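Local coordinates for protein Glp_546_48378_50642 (PDB 2QVW) that cleaves double-stranded RNA into fragments of 21 to 23 base pairs that guide silencing of matching RNAs by RNA interference, at residues S610-S621 / F698-S709. Sequence-based numbering, arbitrary orientation.
Sequences SKHIAAQTVSRS and FPSVVSEVIIES
Ala614 presents its methyl to a shallow hollow on helix 701-709, bounded by Val701, Val702 and Val705. Its CB meets Val705 CG2 at 3.4 Å, while Val701 CG1 lies 3.9 Å from Ala614 CA. At this small residue the backbones come nearest, Ala614 facing Val702, and the axes pass 9.0 Å apart, roughly antiparallel, at 147°. Val705 is in turn the bump entering helix 611-620: CG1, set anti to its backbone N (chi1 -177°), meets Lys611 CG, and CG2 fits between Ala614 CB and Ser610 OG. Farther along, Val618 splits its branches, CG2 against Val702 CG2 (3.8 Å) and CG1 slanting toward Phe698 CE1 (4.1 Å). The Phe698 ring lies with its edge to Ser621, whose CB is in the ring plane, 3.8 Å from CD1; Pro699 CD packs on Ser621 OG beside it. No hydrogen bond crosses the interface. Hydroxyls within it turn back to carbonyls of their own segment instead: Thr617 OG1 to Ala614 O (2.6 Å), Ser621 OG to Thr617 O, and Ser709 OG to Val705 O. Behind, Ala615 and Ser619 rest on helix 631-642, while Ile706 packs on helix 718-735, which carries the manganese ligands Asp722 and Glu725. This is antiparallel helix-helix packing around a small residue, on the periphery of the all-helical C-terminal RNase III domain of Dicer.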
loop_
_atom_site.group_PDB
_atom_site.type_symbol
_atom_site.label_atom_id
_atom_site.label_comp_id
_atom_site.label_asym_id
_atom_site.label_seq_id
_atom_site.Cartn_x
_atom_site.Cartn_y
_atom_site.Cartn_z
ATOM N N SER A 610 -13.024 15.458 -44.563
ATOM C CA SER A 610 -12.312 16.395 -43.702
ATOM C C SER A 610 -12.336 15.739 -42.334
ATOM O O SER A 610 -11.306 15.584 -41.699
ATOM C CB SER A 610 -13.028 17.742 -43.641
ATOM O OG SER A 610 -14.098 17.679 -42.705
ATOM N N LYS A 611 -13.521 15.350 -41.879
ATOM C CA LYS A 611 -13.617 14.669 -40.598
ATOM C C LYS A 611 -12.609 13.522 -40.634
ATOM O O LYS A 611 -12.069 13.121 -39.606
ATOM C CB LYS A 611 -15.027 14.116 -40.377
ATOM C CG LYS A 611 -15.976 15.074 -39.681
ATOM C CD LYS A 611 -17.395 14.540 -39.690
ATOM C CE LYS A 611 -18.350 15.544 -39.076
ATOM N NZ LYS A 611 -19.774 15.200 -39.331
ATOM N N HIS A 612 -12.355 12.998 -41.827
ATOM C CA HIS A 612 -11.397 11.922 -41.968
ATOM C C HIS A 612 -10.010 12.527 -42.098
ATOM O O HIS A 612 -9.021 11.920 -41.711
ATOM C CB HIS A 612 -11.693 11.086 -43.205
ATOM C CG HIS A 612 -10.738 9.946 -43.399
ATOM N ND1 HIS A 612 -10.818 8.775 -42.675
ATOM C CD2 HIS A 612 -9.663 9.809 -44.214
ATOM C CE1 HIS A 612 -9.835 7.967 -43.037
ATOM N NE2 HIS A 612 -9.120 8.571 -43.969
ATOM N N ILE A 613 -9.939 13.725 -42.658
ATOM C CA ILE A 613 -8.662 14.396 -42.824
ATOM C C ILE A 613 -8.164 14.842 -41.462
ATOM O O ILE A 613 -6.989 14.691 -41.134
ATOM C CB ILE A 613 -8.790 15.629 -43.728
ATOM C CG1 ILE A 613 -9.479 15.245 -45.038
ATOM C CG2 ILE A 613 -7.417 16.217 -43.995
ATOM C CD1 ILE A 613 -8.802 14.126 -45.804
ATOM N N ALA A 614 -9.071 15.401 -40.672
ATOM C CA ALA A 614 -8.740 15.863 -39.333
ATOM C C ALA A 614 -8.408 14.631 -38.514
ATOM O O ALA A 614 -7.477 14.634 -37.718
ATOM C CB ALA A 614 -9.921 16.596 -38.726
ATOM N N ALA A 615 -9.186 13.577 -38.720
ATOM C CA ALA A 615 -8.970 12.323 -38.024
ATOM C C ALA A 615 -7.527 11.888 -38.267
ATOM O O ALA A 615 -6.802 11.576 -37.325
ATOM C CB ALA A 615 -9.933 11.269 -38.548
ATOM N N GLN A 616 -7.118 11.877 -39.537
ATOM C CA GLN A 616 -5.762 11.490 -39.928
ATOM C C GLN A 616 -4.702 12.348 -39.250
ATOM O O GLN A 616 -3.750 11.837 -38.655
ATOM C CB GLN A 616 -5.576 11.637 -41.438
ATOM C CG GLN A 616 -6.202 10.561 -42.294
ATOM C CD GLN A 616 -5.850 10.731 -43.764
ATOM O OE1 GLN A 616 -4.697 11.006 -44.103
ATOM N NE2 GLN A 616 -6.838 10.562 -44.642
ATOM N N THR A 617 -4.871 13.663 -39.364
ATOM C CA THR A 617 -3.932 14.620 -38.799
ATOM C C THR A 617 -3.743 14.462 -37.297
ATOM O O THR A 617 -2.636 14.604 -36.793
ATOM C CB THR A 617 -4.372 16.061 -39.117
ATOM O OG1 THR A 617 -5.696 16.275 -38.620
ATOM C CG2 THR A 617 -4.362 16.300 -40.627
ATOM N N VAL A 618 -4.818 14.167 -36.581
ATOM C CA VAL A 618 -4.734 13.982 -35.136
ATOM C C VAL A 618 -3.895 12.750 -34.814
ATOM O O VAL A 618 -3.165 12.726 -33.833
ATOM C CB VAL A 618 -6.133 13.796 -34.506
ATOM C CG1 VAL A 618 -6.007 13.570 -33.006
ATOM C CG2 VAL A 618 -6.985 15.015 -34.780
ATOM N N SER A 619 -4.014 11.730 -35.651
ATOM C CA SER A 619 -3.277 10.487 -35.480
ATOM C C SER A 619 -1.777 10.678 -35.322
ATOM O O SER A 619 -1.156 10.102 -34.434
ATOM C CB SER A 619 -3.520 9.569 -36.670
ATOM O OG SER A 619 -2.426 8.687 -36.825
ATOM N N ARG A 620 -1.189 11.481 -36.195
ATOM C CA ARG A 620 0.244 11.714 -36.148
ATOM C C ARG A 620 0.646 12.830 -35.182
ATOM O O ARG A 620 1.828 13.008 -34.878
ATOM C CB ARG A 620 0.743 12.021 -37.561
ATOM C CG ARG A 620 0.314 10.973 -38.603
ATOM C CD ARG A 620 0.875 11.285 -39.984
ATOM N NE ARG A 620 -0.160 11.622 -40.961
ATOM C CZ ARG A 620 -1.032 12.618 -40.825
ATOM N NH1 ARG A 620 -1.006 13.384 -39.743
ATOM N NH2 ARG A 620 -1.925 12.855 -41.779
ATOM N N SER A 621 -0.340 13.567 -34.682
ATOM C CA SER A 621 -0.076 14.669 -33.766
ATOM C C SER A 621 -0.211 14.257 -32.308
ATOM O O SER A 621 -0.648 15.054 -31.479
ATOM C CB SER A 621 -1.043 15.820 -34.052
ATOM O OG SER A 621 -1.024 16.192 -35.422
ATOM N N PHE A 698 -3.702 21.610 -32.000
ATOM C CA PHE A 698 -3.641 20.691 -33.118
ATOM C C PHE A 698 -3.638 21.512 -34.402
ATOM O O PHE A 698 -4.243 22.588 -34.467
ATOM C CB PHE A 698 -4.856 19.766 -33.104
ATOM C CG PHE A 698 -4.759 18.643 -32.113
ATOM C CD1 PHE A 698 -3.826 17.625 -32.283
ATOM C CD2 PHE A 698 -5.605 18.596 -31.011
ATOM C CE1 PHE A 698 -3.740 16.573 -31.372
ATOM C CE2 PHE A 698 -5.525 17.549 -30.095
ATOM C CZ PHE A 698 -4.590 16.537 -30.277
ATOM N N PRO A 699 -2.947 21.023 -35.439
ATOM C CA PRO A 699 -2.920 21.774 -36.693
ATOM C C PRO A 699 -4.339 22.149 -37.097
ATOM O O PRO A 699 -5.190 21.284 -37.293
ATOM C CB PRO A 699 -2.260 20.799 -37.667
ATOM C CG PRO A 699 -2.553 19.446 -37.063
ATOM C CD PRO A 699 -2.336 19.696 -35.602
ATOM N N SER A 700 -4.575 23.452 -37.186
ATOM C CA SER A 700 -5.866 24.036 -37.547
ATOM C C SER A 700 -6.923 23.128 -38.185
ATOM O O SER A 700 -8.109 23.268 -37.881
ATOM C CB SER A 700 -5.630 25.255 -38.439
ATOM O OG SER A 700 -4.628 24.984 -39.406
ATOM N N VAL A 701 -6.513 22.216 -39.066
ATOM C CA VAL A 701 -7.463 21.305 -39.712
ATOM C C VAL A 701 -8.513 20.855 -38.697
ATOM O O VAL A 701 -9.690 20.714 -39.023
ATOM C CB VAL A 701 -6.766 20.041 -40.267
ATOM C CG1 VAL A 701 -7.749 19.226 -41.087
ATOM C CG2 VAL A 701 -5.566 20.431 -41.108
ATOM N N VAL A 702 -8.072 20.637 -37.461
ATOM C CA VAL A 702 -8.948 20.216 -36.376
ATOM C C VAL A 702 -9.906 21.338 -36.000
ATOM O O VAL A 702 -11.121 21.193 -36.095
ATOM C CB VAL A 702 -8.124 19.847 -35.133
ATOM C CG1 VAL A 702 -9.047 19.409 -33.994
ATOM C CG2 VAL A 702 -7.134 18.754 -35.489
ATOM N N SER A 703 -9.345 22.457 -35.562
ATOM C CA SER A 703 -10.137 23.611 -35.173
ATOM C C SER A 703 -11.161 23.911 -36.259
ATOM O O SER A 703 -12.292 24.292 -35.975
ATOM C CB SER A 703 -9.227 24.833 -34.983
ATOM O OG SER A 703 -8.113 24.550 -34.146
ATOM N N GLU A 704 -10.743 23.728 -37.507
ATOM C CA GLU A 704 -11.583 23.988 -38.672
ATOM C C GLU A 704 -12.818 23.095 -38.751
ATOM O O GLU A 704 -13.930 23.577 -38.972
ATOM C CB GLU A 704 -10.755 23.824 -39.943
ATOM C CG GLU A 704 -9.546 24.746 -40.015
ATOM C CD GLU A 704 -8.689 24.500 -41.249
ATOM O OE1 GLU A 704 -9.212 24.601 -42.380
ATOM O OE2 GLU A 704 -7.485 24.206 -41.088
ATOM N N VAL A 705 -12.619 21.791 -38.587
ATOM C CA VAL A 705 -13.726 20.841 -38.636
ATOM C C VAL A 705 -14.755 21.164 -37.550
ATOM O O VAL A 705 -15.957 20.994 -37.749
ATOM C CB VAL A 705 -13.226 19.398 -38.431
ATOM C CG1 VAL A 705 -14.382 18.424 -38.557
ATOM C CG2 VAL A 705 -12.148 19.079 -39.444
ATOM N N ILE A 706 -14.267 21.626 -36.404
ATOM C CA ILE A 706 -15.132 21.984 -35.290
ATOM C C ILE A 706 -16.097 23.077 -35.726
ATOM O O ILE A 706 -17.310 22.883 -35.743
ATOM C CB ILE A 706 -14.325 22.529 -34.104
ATOM C CG1 ILE A 706 -13.279 21.506 -33.661
ATOM C CG2 ILE A 706 -15.269 22.885 -32.964
ATOM C CD1 ILE A 706 -13.864 20.274 -33.029
ATOM N N ILE A 707 -15.538 24.233 -36.064
ATOM C CA ILE A 707 -16.317 25.375 -36.515
ATOM C C ILE A 707 -17.196 24.931 -37.676
ATOM O O ILE A 707 -18.309 25.421 -37.859
ATOM C CB ILE A 707 -15.390 26.502 -37.001
ATOM C CG1 ILE A 707 -14.320 26.781 -35.947
ATOM C CG2 ILE A 707 -16.202 27.757 -37.287
ATOM C CD1 ILE A 707 -13.241 27.739 -36.403
ATOM N N GLU A 708 -16.677 23.991 -38.455
ATOM C CA GLU A 708 -17.385 23.465 -39.603
ATOM C C GLU A 708 -18.676 22.779 -39.191
ATOM O O GLU A 708 -19.717 22.982 -39.806
ATOM C CB GLU A 708 -16.483 22.484 -40.359
ATOM C CG GLU A 708 -17.134 21.845 -41.577
ATOM C CD GLU A 708 -17.914 22.844 -42.408
ATOM O OE1 GLU A 708 -17.335 23.887 -42.790
ATOM O OE2 GLU A 708 -19.108 22.587 -42.678
ATOM N N SER A 709 -18.599 21.975 -38.136
ATOM C CA SER A 709 -19.752 21.233 -37.637
ATOM C C SER A 709 -20.630 22.065 -36.704
ATOM O O SER A 709 -21.771 21.699 -36.414
ATOM C CB SER A 709 -19.271 19.984 -36.897
ATOM O OG SER A 709 -18.326 19.269 -37.668
#